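Local coordinates for ESX-5 secretion system protein EccC5 (Mycobacterium tuberculosis, PDB 6J18), which is part of the ESX-5 type VII secretion system that exports EsxN and PE_PGRS and PPE proteins, here as its ATP-bound, C-terminal FtsK/SpoIIIE-type domain, at residues A[167-172]-A[219-224]; A[266-271]-A[293-298]. All blocks are in the same frame, centred on the assembly; numbering follows the deposited sequence.

Interaction 1 (A[167-172]-A[219-224]); sequences GVVAMM and DSPLHK
Pro-221 meets the helix at the notch between Val-168 and Val-169, touching both valines chiefly through CB. This atom lies 3.7 Å from Val-168 CG1, the two side chains meeting at a slant, and 3.8 Å from Val-169 CG2, whose side chain runs across the ring at about a right angle. The two valines share a rotamer yet present different methyls: CG1 of Val-168 lies anti to its own backbone N (chi1 176°), whereas Val-169 turns the methyl beside its N to the proline.

One turn on, Met-172 folds back at chi2 (-51°) and chi3 (-61°), which brings its thioether over Leu-222, SD standing 3.6 Å from CD2. Leu-222 starts out away from the helix, and its CD2 branch returns to make this contact. Nearer the backbone, Met-172 CB rests 3.4 Å from Pro-221 O.

No hydrogen bond joins the segments; the loop is held in its own turn by two bonds to Ser-220 O, from His-223 N and ND1, with that oxygen close to the imidazole plane. Apolar packing thus seats the loop after strand 203-208 on helix 165-180, whose Val-168 also touches Val-143, as expected where a helix flanks the central sheet of an alpha/beta ATPase domain.

Interaction 2 (A[266-271]-A[293-298]); sequences PLLVMD and GLLMAE
Strands 267-269 and 293-296 run antiparallel at 155°, their axes 4.4 Å apart at closest, joined by four backbone hydrogen bonds in two hydrogen-bonded pairs. Leu-267 N reaches Met-296 O at 3.1 Å, almost straight with an N-H...O angle of 177°, and is answered by Met-296 N to Leu-267 O, while Val-269 and Leu-294 exchange the same two bonds.

On the face carrying Leu-267, Val-269, Leu-294 and Met-296, the main contact is diagonal. Met-296 sets off with CG beside its backbone N (chi1 -64°) and is extended from there on; together these carry its sulfur and terminal methyl past Leu-267 to Val-269, where SD and CE each lie 3.7 Å from CG2, the chain passing obliquely across the valine. Met-296 CB, at the root of the same chain, sits 3.4 Å from Leu-267 O. Ile-279 also packs against Met-296 and Leu-267.

The other face belongs to Leu-268 and Leu-295, the non-hydrogen-bonded pair. The CD1 methyl of Leu-268 leans over the neighbouring strand, 3.6 Å from Gly-293 C and 4.0 Å from Leu-295 CB. Gly-293 leaves room for that methyl, and its lack of a side chain is consistent with the close approach of the backbones, its CA being 3.7 Å from Met-270 CA.

Strand 267-269 also pairs in parallel with strand 96-100. Met-270 touches Cys-104 of the predicted ATP-binding loop, with its side chain about 6 Å from the bound nucleotide, and Asp-271 OD2 forms a salt bridge with NE of Arg-101, another predicted ATP-binding residue. The pairing is an antiparallel extension of the largely parallel core sheet of a RecA-like, FtsK-type P-loop ATPase, beside its nucleotide site.

Interaction 1 closes before interaction 2 opens along the chain, and the two do not touch: their centres are 26 Å apart and their nearest atoms about 14 Å. They illustrate two ways of building on one mixed sheet. In interaction 1, helix 165-180 and the loop after strand 203-208 pack together without any hydrogen bond between the two segments, away from the nucleotide site; in interaction 2, strands within the sheet are joined by backbone bonds. Strands 137-143, 203-208, 237-244 and 96-100 link the two regions through successive parallel pairings leading to strand 267-269. The same ATPase domain thus combines a helix-and-loop flank with an antiparallel extension near bound ATP.

Interaction 1 (A[167-172]-A[219-224])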
loop_
_atom_site.group_PDB
_atom_site.type_symbol
_atom_site.label_atom_id
_atom_site.label_comp_id
_atom_site.label_asym_id
_atom_site.label_seq_id
_atom_site.Cartn_x
_atom_site.Cartn_y
_atom_site.Cartn_z
ATOM N N GLY A 167 -18.509 -9.360 0.862
ATOM C CA GLY A 167 -18.275 -7.971 0.518
ATOM C C GLY A 167 -16.976 -7.797 -0.244
ATOM O O GLY A 167 -16.894 -6.996 -1.174
ATOM N N VAL A 168 -15.956 -8.553 0.152
ATOM C CA VAL A 168 -14.662 -8.497 -0.517
ATOM C C VAL A 168 -14.767 -9.041 -1.938
ATOM O O VAL A 168 -14.278 -8.423 -2.881
ATOM C CB VAL A 168 -13.585 -9.286 0.256
ATOM C CG1 VAL A 168 -12.275 -9.296 -0.516
ATOM C CG2 VAL A 168 -13.380 -8.685 1.637
ATOM N N VAL A 169 -15.418 -10.192 -2.082
ATOM C CA VAL A 169 -15.617 -10.812 -3.389
ATOM C C VAL A 169 -16.337 -9.863 -4.347
ATOM O O VAL A 169 -15.922 -9.685 -5.493
ATOM C CB VAL A 169 -16.420 -12.127 -3.271
ATOM C CG1 VAL A 169 -16.920 -12.579 -4.636
ATOM C CG2 VAL A 169 -15.578 -13.210 -2.612
ATOM N N ALA A 170 -17.410 -9.247 -3.860
ATOM C CA ALA A 170 -18.196 -8.315 -4.662
ATOM C C ALA A 170 -17.396 -7.069 -5.030
ATOM O O ALA A 170 -17.441 -6.608 -6.172
ATOM C CB ALA A 170 -19.464 -7.926 -3.920
ATOM N N MET A 171 -16.664 -6.529 -4.060
ATOM C CA MET A 171 -15.881 -5.317 -4.276
ATOM C C MET A 171 -14.763 -5.543 -5.289
ATOM O O MET A 171 -14.494 -4.686 -6.131
ATOM C CB MET A 171 -15.290 -4.816 -2.956
ATOM C CG MET A 171 -14.564 -3.487 -3.075
ATOM S SD MET A 171 -13.777 -2.961 -1.539
ATOM C CE MET A 171 -12.364 -4.054 -1.507
ATOM N N MET A 172 -14.116 -6.701 -5.205
ATOM C CA MET A 172 -13.009 -7.018 -6.098
ATOM C C MET A 172 -13.498 -7.206 -7.532
ATOM O O MET A 172 -12.755 -6.971 -8.484
ATOM C CB MET A 172 -12.271 -8.269 -5.619
ATOM C CG MET A 172 -11.521 -8.080 -4.308
ATOM S SD MET A 172 -10.438 -6.638 -4.317
ATOM C CE MET A 172 -9.343 -7.071 -5.656
ATOM N N ASP A 219 -9.105 -19.726 -4.603
ATOM C CA ASP A 219 -10.305 -19.297 -3.894
ATOM C C ASP A 219 -10.209 -17.790 -3.659
ATOM O O ASP A 219 -11.198 -17.064 -3.828
ATOM C CB ASP A 219 -10.442 -20.074 -2.571
ATOM C CG ASP A 219 -11.674 -19.682 -1.743
ATOM O OD1 ASP A 219 -12.170 -18.547 -1.840
ATOM O OD2 ASP A 219 -12.160 -20.552 -0.985
ATOM N N SER A 220 -8.999 -17.344 -3.309
ATOM C CA SER A 220 -8.706 -15.953 -2.954
ATOM C C SER A 220 -9.516 -14.934 -3.741
ATOM O O SER A 220 -9.494 -14.929 -4.970
ATOM C CB SER A 220 -7.216 -15.665 -3.143
ATOM O OG SER A 220 -6.941 -14.285 -2.973
ATOM N N PRO A 221 -10.241 -14.070 -3.021
ATOM C CA PRO A 221 -11.120 -13.066 -3.629
ATOM C C PRO A 221 -10.331 -12.020 -4.401
ATOM O O PRO A 221 -10.891 -11.302 -5.229
ATOM C CB PRO A 221 -11.830 -12.432 -2.423
ATOM C CG PRO A 221 -11.522 -13.322 -1.252
ATOM C CD PRO A 221 -10.217 -13.966 -1.554
ATOM N N LEU A 222 -9.032 -11.950 -4.132
ATOM C CA LEU A 222 -8.167 -10.939 -4.726
ATOM C C LEU A 222 -7.609 -11.375 -6.079
ATOM O O LEU A 222 -6.800 -10.665 -6.675
ATOM C CB LEU A 222 -7.013 -10.613 -3.775
ATOM C CG LEU A 222 -7.383 -10.131 -2.370
ATOM C CD1 LEU A 222 -6.134 -9.740 -1.596
ATOM C CD2 LEU A 222 -8.364 -8.972 -2.430
ATOM N N HIS A 223 -8.042 -12.535 -6.562
ATOM C CA HIS A 223 -7.463 -13.112 -7.774
ATOM C C HIS A 223 -7.778 -12.289 -9.023
ATOM O O HIS A 223 -7.062 -12.373 -10.021
ATOM C CB HIS A 223 -7.942 -14.555 -7.965
ATOM C CG HIS A 223 -9.326 -14.670 -8.525
ATOM N ND1 HIS A 223 -10.455 -14.617 -7.737
ATOM C CD2 HIS A 223 -9.761 -14.846 -9.795
ATOM C CE1 HIS A 223 -11.527 -14.749 -8.499
ATOM N NE2 HIS A 223 -11.133 -14.890 -9.751
ATOM N N LYS A 224 -8.839 -11.489 -8.966
ATOM C CA LYS A 224 -9.245 -10.683 -10.114
ATOM C C LYS A 224 -8.386 -9.430 -10.295
ATOM O O LYS A 224 -8.406 -8.808 -11.357
ATOM C CB LYS A 224 -10.718 -10.283 -9.995
ATOM C CG LYS A 224 -11.698 -11.381 -10.384
ATOM C CD LYS A 224 -13.123 -10.851 -10.445
ATOM C CE LYS A 224 -14.107 -11.942 -10.838
ATOM N NZ LYS A 224 -15.523 -11.502 -10.681
#

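Interaction 2 (A[266-271]-A[293-298])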
loop_
_atom_site.group_PDB
_atom_site.type_symbol
_atom_site.label_atom_id
_atom_site.label_comp_id
_atom_site.label_asym_id
_atom_site.label_seq_id
_atom_site.Cartn_x
_atom_site.Cartn_y
_atom_site.Cartn_z
ATOM N N PRO A 266 8.377 -3.400 -2.676
ATOM C CA PRO A 266 9.060 -3.192 -1.395
ATOM C C PRO A 266 8.390 -3.968 -0.268
ATOM O O PRO A 266 7.162 -3.987 -0.179
ATOM C CB PRO A 266 8.932 -1.683 -1.168
ATOM C CG PRO A 266 8.771 -1.110 -2.532
ATOM C CD PRO A 266 7.986 -2.126 -3.308
ATOM N N LEU A 267 9.192 -4.608 0.576
ATOM C CA LEU A 267 8.664 -5.392 1.682
ATOM C C LEU A 267 9.223 -4.910 3.015
ATOM O O LEU A 267 10.416 -5.048 3.285
ATOM C CB LEU A 267 8.982 -6.875 1.483
ATOM C CG LEU A 267 8.624 -7.825 2.627
ATOM C CD1 LEU A 267 7.127 -7.869 2.857
ATOM C CD2 LEU A 267 9.157 -9.215 2.333
ATOM N N LEU A 268 8.356 -4.336 3.843
ATOM C CA LEU A 268 8.759 -3.904 5.173
ATOM C C LEU A 268 8.596 -5.043 6.167
ATOM O O LEU A 268 7.478 -5.450 6.483
ATOM C CB LEU A 268 7.946 -2.693 5.630
ATOM C CG LEU A 268 8.384 -2.110 6.977
ATOM C CD1 LEU A 268 9.761 -1.471 6.860
ATOM C CD2 LEU A 268 7.366 -1.111 7.505
ATOM N N VAL A 269 9.717 -5.562 6.652
ATOM C CA VAL A 269 9.683 -6.604 7.667
ATOM C C VAL A 269 9.879 -5.985 9.043
ATOM O O VAL A 269 11.000 -5.665 9.439
ATOM C CB VAL A 269 10.758 -7.676 7.424
ATOM C CG1 VAL A 269 10.648 -8.783 8.466
ATOM C CG2 VAL A 269 10.622 -8.247 6.022
ATOM N N MET A 270 8.781 -5.808 9.769
ATOM C CA MET A 270 8.841 -5.209 11.095
ATOM C C MET A 270 9.316 -6.257 12.102
ATOM O O MET A 270 10.035 -7.188 11.730
ATOM C CB MET A 270 7.477 -4.624 11.473
ATOM C CG MET A 270 6.878 -3.768 10.351
ATOM S SD MET A 270 5.432 -2.777 10.786
ATOM C CE MET A 270 6.174 -1.514 11.816
ATOM N N ASP A 271 8.937 -6.104 13.368
ATOM C CA ASP A 271 9.337 -7.056 14.405
ATOM C C ASP A 271 9.017 -8.490 13.989
ATOM O O ASP A 271 7.864 -8.820 13.717
ATOM C CB ASP A 271 8.648 -6.730 15.730
ATOM C CG ASP A 271 8.892 -7.788 16.787
ATOM O OD1 ASP A 271 10.040 -7.898 17.264
ATOM O OD2 ASP A 271 7.935 -8.511 17.137
ATOM N N GLY A 293 10.987 -1.188 11.196
ATOM C CA GLY A 293 11.008 -2.275 10.238
ATOM C C GLY A 293 12.221 -2.249 9.332
ATOM O O GLY A 293 12.837 -1.203 9.124
ATOM N N LEU A 294 12.565 -3.415 8.799
ATOM C CA LEU A 294 13.623 -3.527 7.807
ATOM C C LEU A 294 13.006 -3.474 6.414
ATOM O O LEU A 294 12.348 -4.420 5.983
ATOM C CB LEU A 294 14.411 -4.824 8.004
ATOM C CG LEU A 294 15.502 -5.167 6.987
ATOM C CD1 LEU A 294 16.491 -4.021 6.840
ATOM C CD2 LEU A 294 16.217 -6.445 7.398
ATOM N N LEU A 295 13.203 -2.355 5.723
ATOM C CA LEU A 295 12.614 -2.156 4.404
ATOM C C LEU A 295 13.440 -2.862 3.333
ATOM O O LEU A 295 14.503 -2.384 2.944
ATOM C CB LEU A 295 12.499 -0.662 4.091
ATOM C CG LEU A 295 11.792 -0.270 2.794
ATOM C CD1 LEU A 295 10.407 -0.897 2.724
ATOM C CD2 LEU A 295 11.705 1.244 2.679
ATOM N N MET A 296 12.939 -3.997 2.855
ATOM C CA MET A 296 13.697 -4.846 1.941
ATOM C C MET A 296 13.404 -4.591 0.465
ATOM O O MET A 296 12.259 -4.368 0.070
ATOM C CB MET A 296 13.427 -6.322 2.240
ATOM C CG MET A 296 13.888 -6.804 3.606
ATOM S SD MET A 296 13.535 -8.561 3.828
ATOM C CE MET A 296 14.199 -8.846 5.467
ATOM N N ALA A 297 14.462 -4.625 -0.341
ATOM C CA ALA A 297 14.333 -4.750 -1.791
ATOM C C ALA A 297 14.438 -6.237 -2.130
ATOM O O ALA A 297 13.703 -7.051 -1.583
ATOM C CB ALA A 297 15.398 -3.937 -2.511
ATOM N N GLU A 298 15.369 -6.597 -3.004
ATOM C CA GLU A 298 15.623 -8.003 -3.300
ATOM C C GLU A 298 16.783 -8.561 -2.466
ATOM O O GLU A 298 16.634 -9.586 -1.780
ATOM C CB GLU A 298 15.903 -8.193 -4.786
ATOM C CG GLU A 298 16.325 -6.921 -5.496
ATOM C CD GLU A 298 16.255 -7.051 -7.000
ATOM O OE1 GLU A 298 16.170 -8.201 -7.497
ATOM O OE2 GLU A 298 16.224 -6.005 -7.691
#